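Local coordinates for protein carboxypeptidase D (Drosophila melanogaster, PDB 3MN8) that releases C-terminal arginine or lysine from peptides and proteins as a zinc-dependent M14 metallocarboxypeptidase, here its first catalytic domain with the transthyretin-like domain that follows, at residues 223-228 with 250-255; 298-303 with 374-379. All coordinates share one frame; numbering follows the deposited sequence.

Interaction 1 of 2, residues 223-228 with 250-255; sequences ASYPYD and QLAHTY. With GEM ((2-guanidinoethylmercapto)succinic acid), chain G.
Ala-223 and Ala-252 bring strand 222-225 and helix 245-257 within 5.1 Å, CA to CA, a spacing that two methyl side chains permit. The apolar contact is small, 143 Å² over both sides. The CB atoms of Ala-223 and Ala-252 lie 3.8 Å apart, and Tyr-225 adds its ring atom CD1 at 3.9 Å from CB of Ala-252, the methyl approaching the ring obliquely. With CG of Tyr-225 set between its backbone N and carbonyl carbon (chi1 51°), the ring runs beside the helix.

Within the helix, Gln-250 O accepts from Thr-254 N and, on the opposite face of its carbonyl plane, from Thr-254 OG1 at 2.6 Å.

Past the cis peptide between Pro-226 and Tyr-227, Asp-228 enters the inhibitor pocket, where guanidino atom N4 of GEM sits above its carboxylate, 2.9 Å from OD1 and 3.0 Å from CG. With an alanine here the guanidino end would probably lose the carboxylate beneath it. That placement is consistent with the preference for basic C-terminal residues. GEM is also hydrogen-bonded to Gly-279 O, Tyr-283 O, Asn-174, Arg-165 and Arg-175. The backbone N of Asp-228 is hydrogen-bonded to Asp-291 of helix 289-296.

Strand 222-225 runs between 300-305, to which it is antiparallel, and 276-278, to which it is parallel; Ile-276 touches both alanines, while Tyr-255 OH is hydrogen-bonded to Asn-324 on helix 317-333.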
# COMPACT_ATOMS: atom_id res chain seq x y z
N ALA A 223 12.83 4.42 -0.90
CA ALA A 223 11.57 4.30 -0.20
C ALA A 223 11.10 5.69 0.25
O ALA A 223 11.71 6.33 1.13
CB ALA A 223 11.74 3.37 0.99
N SER A 224 10.01 6.15 -0.38
CA SER A 224 9.49 7.51 -0.21
C SER A 224 8.16 7.51 0.53
O SER A 224 7.31 6.65 0.29
CB SER A 224 9.30 8.17 -1.58
OG SER A 224 8.86 9.52 -1.47
N TYR A 225 7.96 8.49 1.40
CA TYR A 225 6.78 8.55 2.25
C TYR A 225 6.27 9.97 2.30
O TYR A 225 6.99 10.90 1.92
CB TYR A 225 7.14 8.10 3.67
CG TYR A 225 8.36 8.80 4.25
CD1 TYR A 225 9.65 8.37 3.95
CD2 TYR A 225 8.22 9.89 5.09
CE1 TYR A 225 10.76 9.00 4.48
CE2 TYR A 225 9.33 10.53 5.62
CZ TYR A 225 10.60 10.08 5.31
OH TYR A 225 11.70 10.71 5.84
N PRO A 226 5.02 10.16 2.76
CA PRO A 226 4.34 11.46 2.89
C PRO A 226 5.09 12.48 3.77
O PRO A 226 5.91 12.12 4.63
CB PRO A 226 3.00 11.08 3.54
CG PRO A 226 2.78 9.65 3.17
CD PRO A 226 4.15 9.03 3.12
N TYR A 227 4.82 13.77 3.55
CA TYR A 227 3.97 14.23 2.48
C TYR A 227 4.81 14.49 1.23
O TYR A 227 6.04 14.64 1.32
CB TYR A 227 3.28 15.54 2.87
CG TYR A 227 2.23 15.44 3.95
CD1 TYR A 227 1.03 14.76 3.72
CD2 TYR A 227 2.40 16.09 5.17
CE1 TYR A 227 0.06 14.69 4.69
CE2 TYR A 227 1.43 16.02 6.14
CZ TYR A 227 0.26 15.32 5.90
OH TYR A 227 -0.70 15.25 6.87
N ASP A 228 4.14 14.57 0.08
CA ASP A 228 4.79 14.82 -1.21
C ASP A 228 4.76 16.30 -1.54
O ASP A 228 5.41 16.75 -2.49
CB ASP A 228 4.08 14.03 -2.33
CG ASP A 228 4.53 12.56 -2.40
OD1 ASP A 228 5.55 12.22 -1.78
OD2 ASP A 228 3.85 11.75 -3.09
N GLN A 250 9.75 4.22 9.80
CA GLN A 250 9.91 2.80 10.12
C GLN A 250 9.48 1.92 8.94
O GLN A 250 10.15 0.95 8.59
CB GLN A 250 9.15 2.42 11.40
CG GLN A 250 9.35 0.96 11.80
CD GLN A 250 8.95 0.65 13.23
OE1 GLN A 250 9.20 1.44 14.15
NE2 GLN A 250 8.35 -0.51 13.44
N LEU A 251 8.36 2.28 8.32
CA LEU A 251 7.89 1.57 7.14
C LEU A 251 8.91 1.64 6.02
O LEU A 251 9.34 0.62 5.49
CB LEU A 251 6.56 2.15 6.68
CG LEU A 251 5.45 1.95 7.70
CD1 LEU A 251 4.17 2.67 7.27
CD2 LEU A 251 5.21 0.46 7.95
N ALA A 252 9.28 2.86 5.65
CA ALA A 252 10.28 3.07 4.60
C ALA A 252 11.57 2.31 4.87
O ALA A 252 12.19 1.76 3.95
CB ALA A 252 10.56 4.56 4.43
N HIS A 253 11.99 2.28 6.14
CA HIS A 253 13.24 1.62 6.51
C HIS A 253 13.09 0.12 6.45
O HIS A 253 14.02 -0.58 6.07
CB HIS A 253 13.71 2.04 7.89
CG HIS A 253 14.69 3.17 7.88
ND1 HIS A 253 14.48 4.35 8.57
CD2 HIS A 253 15.88 3.32 7.25
CE1 HIS A 253 15.50 5.17 8.37
NE2 HIS A 253 16.37 4.56 7.57
N THR A 254 11.91 -0.37 6.83
CA THR A 254 11.62 -1.80 6.73
C THR A 254 11.90 -2.32 5.32
O THR A 254 12.49 -3.38 5.15
CB THR A 254 10.16 -2.11 7.05
OG1 THR A 254 9.84 -1.62 8.36
CG2 THR A 254 9.94 -3.60 7.00
N TYR A 255 11.45 -1.58 4.31
CA TYR A 255 11.65 -2.00 2.93
C TYR A 255 13.10 -1.82 2.48
O TYR A 255 13.72 -2.73 1.94
CB TYR A 255 10.70 -1.23 1.99
CG TYR A 255 10.56 -1.89 0.63
CD1 TYR A 255 11.56 -1.75 -0.33
CD2 TYR A 255 9.44 -2.66 0.32
CE1 TYR A 255 11.45 -2.35 -1.58
CE2 TYR A 255 9.31 -3.27 -0.92
CZ TYR A 255 10.32 -3.11 -1.87
OH TYR A 255 10.21 -3.71 -3.11
C8 GEM G . 7.30 10.54 -8.55
S7 GEM G . 6.40 9.77 -7.24
C6 GEM G . 7.70 9.51 -6.06
C5 GEM G . 8.49 10.78 -5.73
N3 GEM G . 7.60 11.65 -4.97
C1 GEM G . 7.83 12.91 -4.62
N4 GEM G . 6.93 13.59 -3.92
N2 GEM G . 8.96 13.51 -4.99
C9 GEM G . 6.29 11.05 -9.54
O14 GEM G . 5.09 10.78 -9.35
O15 GEM G . 6.68 11.74 -10.51
C10 GEM G . 8.33 9.60 -9.21
C11 GEM G . 7.78 8.43 -10.02
O12 GEM G . 8.27 7.30 -9.78
O13 GEM G . 6.90 8.63 -10.90

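Interaction 2 of 2, residues 298-303 with 374-379; sequences NCFELT and YWRLLT
Arg-376 and Leu-377 meet the ring of Phe-300 at two different points, joining segment 374-379 of the transthyretin-like domain to the catalytic domain. The backbones stay well apart, the nearest CA atoms being those of Phe-300 and Leu-377 at 8.9 Å, so the 152 Å² buried here comes from side chains reaching across.

Taken in order, Arg-376 comes first. Its chain starts with CG anti to the backbone N and then bends at chi2 (65°), which brings the guanidinium to the outer end of the ring. NH1 of Arg-376 lies 3.6 Å from CZ of Phe-300, at the ring edge and in its plane, while the guanidinium and ring planes stand 85° apart. That geometry rules out a cation-pi stack, which would need the cation over a face. The charge is met instead by Asp-244, which forms a salt bridge with NH2.

Leu-377 follows with its CD1 methyl 4.1 Å from CD1 of Phe-300, touching the ring obliquely as the two side chains slide past each other in opposite directions. Farther on, Leu-378 O is hydrogen-bonded to Asn-404 ND2 and Thr-379 O to Tyr-383 OH.

Phe-300 also meets Tyr-294 of helix 289-296 edge-to-face and Phe-248 of helix 245-257 with planes about 20° apart. Met-366 of strand 366-367 touches both Phe-300 and Arg-376. Strand 300-305 lies between 212-217 (parallel) and 222-225 (antiparallel) in the eight-stranded sheet, and strand 373-376 forms one margin of its three-stranded sheet, pairing antiparallel with 339-344.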
# COMPACT_ATOMS: atom_id res chain seq x y z
N ASN A 298 -7.63 6.07 6.61
CA ASN A 298 -6.74 5.63 7.67
C ASN A 298 -5.42 5.16 7.07
O ASN A 298 -4.42 5.06 7.76
CB ASN A 298 -7.37 4.45 8.40
CG ASN A 298 -8.56 4.84 9.24
OD1 ASN A 298 -8.64 5.94 9.76
ND2 ASN A 298 -9.49 3.91 9.40
N CYS A 299 -5.43 4.87 5.77
CA CYS A 299 -4.34 4.10 5.17
C CYS A 299 -3.01 4.85 5.16
O CYS A 299 -2.96 6.05 4.90
CB CYS A 299 -4.69 3.64 3.76
SG CYS A 299 -3.64 2.30 3.12
N PHE A 300 -1.93 4.10 5.43
CA PHE A 300 -0.56 4.61 5.38
C PHE A 300 0.17 4.06 4.15
O PHE A 300 0.72 2.97 4.20
CB PHE A 300 0.20 4.18 6.64
CG PHE A 300 -0.25 4.85 7.92
CD1 PHE A 300 0.64 5.00 8.98
CD2 PHE A 300 -1.55 5.32 8.07
CE1 PHE A 300 0.24 5.61 10.17
CE2 PHE A 300 -1.97 5.92 9.26
CZ PHE A 300 -1.08 6.06 10.31
N GLU A 301 0.16 4.81 3.05
CA GLU A 301 0.81 4.36 1.82
C GLU A 301 2.23 4.90 1.66
O GLU A 301 2.48 6.09 1.84
CB GLU A 301 -0.05 4.74 0.61
CG GLU A 301 0.56 4.39 -0.74
CD GLU A 301 -0.46 4.44 -1.87
OE1 GLU A 301 -1.41 3.61 -1.86
OE2 GLU A 301 -0.32 5.29 -2.78
N LEU A 302 3.15 4.01 1.31
CA LEU A 302 4.49 4.42 0.87
C LEU A 302 4.55 4.46 -0.63
O LEU A 302 3.80 3.76 -1.31
CB LEU A 302 5.55 3.43 1.35
CG LEU A 302 5.83 3.32 2.84
CD1 LEU A 302 7.03 2.42 3.05
CD2 LEU A 302 6.07 4.70 3.43
N THR A 303 5.46 5.28 -1.16
CA THR A 303 5.81 5.25 -2.57
C THR A 303 7.15 4.54 -2.70
O THR A 303 8.13 4.96 -2.09
CB THR A 303 5.94 6.68 -3.18
OG1 THR A 303 4.81 7.48 -2.81
CG2 THR A 303 6.04 6.62 -4.70
N TYR A 374 -10.50 -0.79 14.64
CA TYR A 374 -9.45 0.15 14.28
C TYR A 374 -8.11 -0.54 14.47
O TYR A 374 -7.95 -1.43 15.31
CB TYR A 374 -9.51 1.40 15.16
CG TYR A 374 -8.93 1.16 16.53
CD1 TYR A 374 -9.74 0.74 17.59
CD2 TYR A 374 -7.56 1.32 16.77
CE1 TYR A 374 -9.20 0.49 18.85
CE2 TYR A 374 -7.02 1.07 18.02
CZ TYR A 374 -7.84 0.66 19.06
OH TYR A 374 -7.29 0.43 20.29
N TRP A 375 -7.14 -0.13 13.65
CA TRP A 375 -5.77 -0.58 13.80
C TRP A 375 -4.95 0.69 13.82
O TRP A 375 -5.05 1.50 12.90
CB TRP A 375 -5.33 -1.41 12.60
CG TRP A 375 -6.22 -2.56 12.29
CD1 TRP A 375 -5.97 -3.89 12.54
CD2 TRP A 375 -7.49 -2.50 11.64
NE1 TRP A 375 -7.03 -4.65 12.10
CE2 TRP A 375 -7.97 -3.83 11.55
CE3 TRP A 375 -8.28 -1.46 11.13
CZ2 TRP A 375 -9.20 -4.13 10.98
CZ3 TRP A 375 -9.50 -1.76 10.57
CH2 TRP A 375 -9.95 -3.08 10.50
N ARG A 376 -4.14 0.87 14.86
CA ARG A 376 -3.30 2.05 14.93
C ARG A 376 -1.84 1.64 14.93
O ARG A 376 -1.31 1.12 15.93
CB ARG A 376 -3.64 2.91 16.14
CG ARG A 376 -2.75 4.14 16.32
CD ARG A 376 -2.92 5.14 15.20
NE ARG A 376 -2.03 6.29 15.36
CZ ARG A 376 -1.88 7.27 14.46
NH1 ARG A 376 -2.55 7.26 13.32
NH2 ARG A 376 -1.06 8.27 14.71
N LEU A 377 -1.21 1.84 13.79
CA LEU A 377 0.18 1.46 13.64
C LEU A 377 1.00 2.32 14.56
O LEU A 377 0.84 3.54 14.59
CB LEU A 377 0.63 1.66 12.19
CG LEU A 377 -0.18 0.90 11.14
CD1 LEU A 377 0.53 1.00 9.80
CD2 LEU A 377 -0.38 -0.55 11.55
N LEU A 378 1.91 1.70 15.30
CA LEU A 378 2.73 2.47 16.23
C LEU A 378 4.18 2.00 16.27
O LEU A 378 4.49 0.83 16.14
CB LEU A 378 2.10 2.46 17.64
CG LEU A 378 0.81 3.26 17.89
CD1 LEU A 378 0.22 2.94 19.24
CD2 LEU A 378 1.04 4.75 17.78
N THR A 379 5.06 2.96 16.42
CA THR A 379 6.44 2.71 16.76
C THR A 379 6.45 2.18 18.19
O THR A 379 5.53 2.48 18.95
CB THR A 379 7.19 4.03 16.71
OG1 THR A 379 7.34 4.41 15.33
CG2 THR A 379 8.57 3.94 17.37

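In the fold
Following the chain from the N terminus, interaction 1 closes first: 21 residues separate segment 223-228 from 250-255, the last five already in helix 245-257. Interaction 2 opens later, at 298-303, and closes after 70 residues, once the chain has left the catalytic domain and entered the transthyretin-like domain. The two are therefore in series, neither nested nor crossed. In space they adjoin, with centres 11 Å apart: strands 222-225 and 300-305 are antiparallel neighbours in the eight-stranded sheet, Ser-224 O lying 2.7 Å from Thr-303 N, a probable hydrogen bond. Leu-302 of interaction 2 also packs against Tyr-225, Leu-251 and Ala-252 of interaction 1.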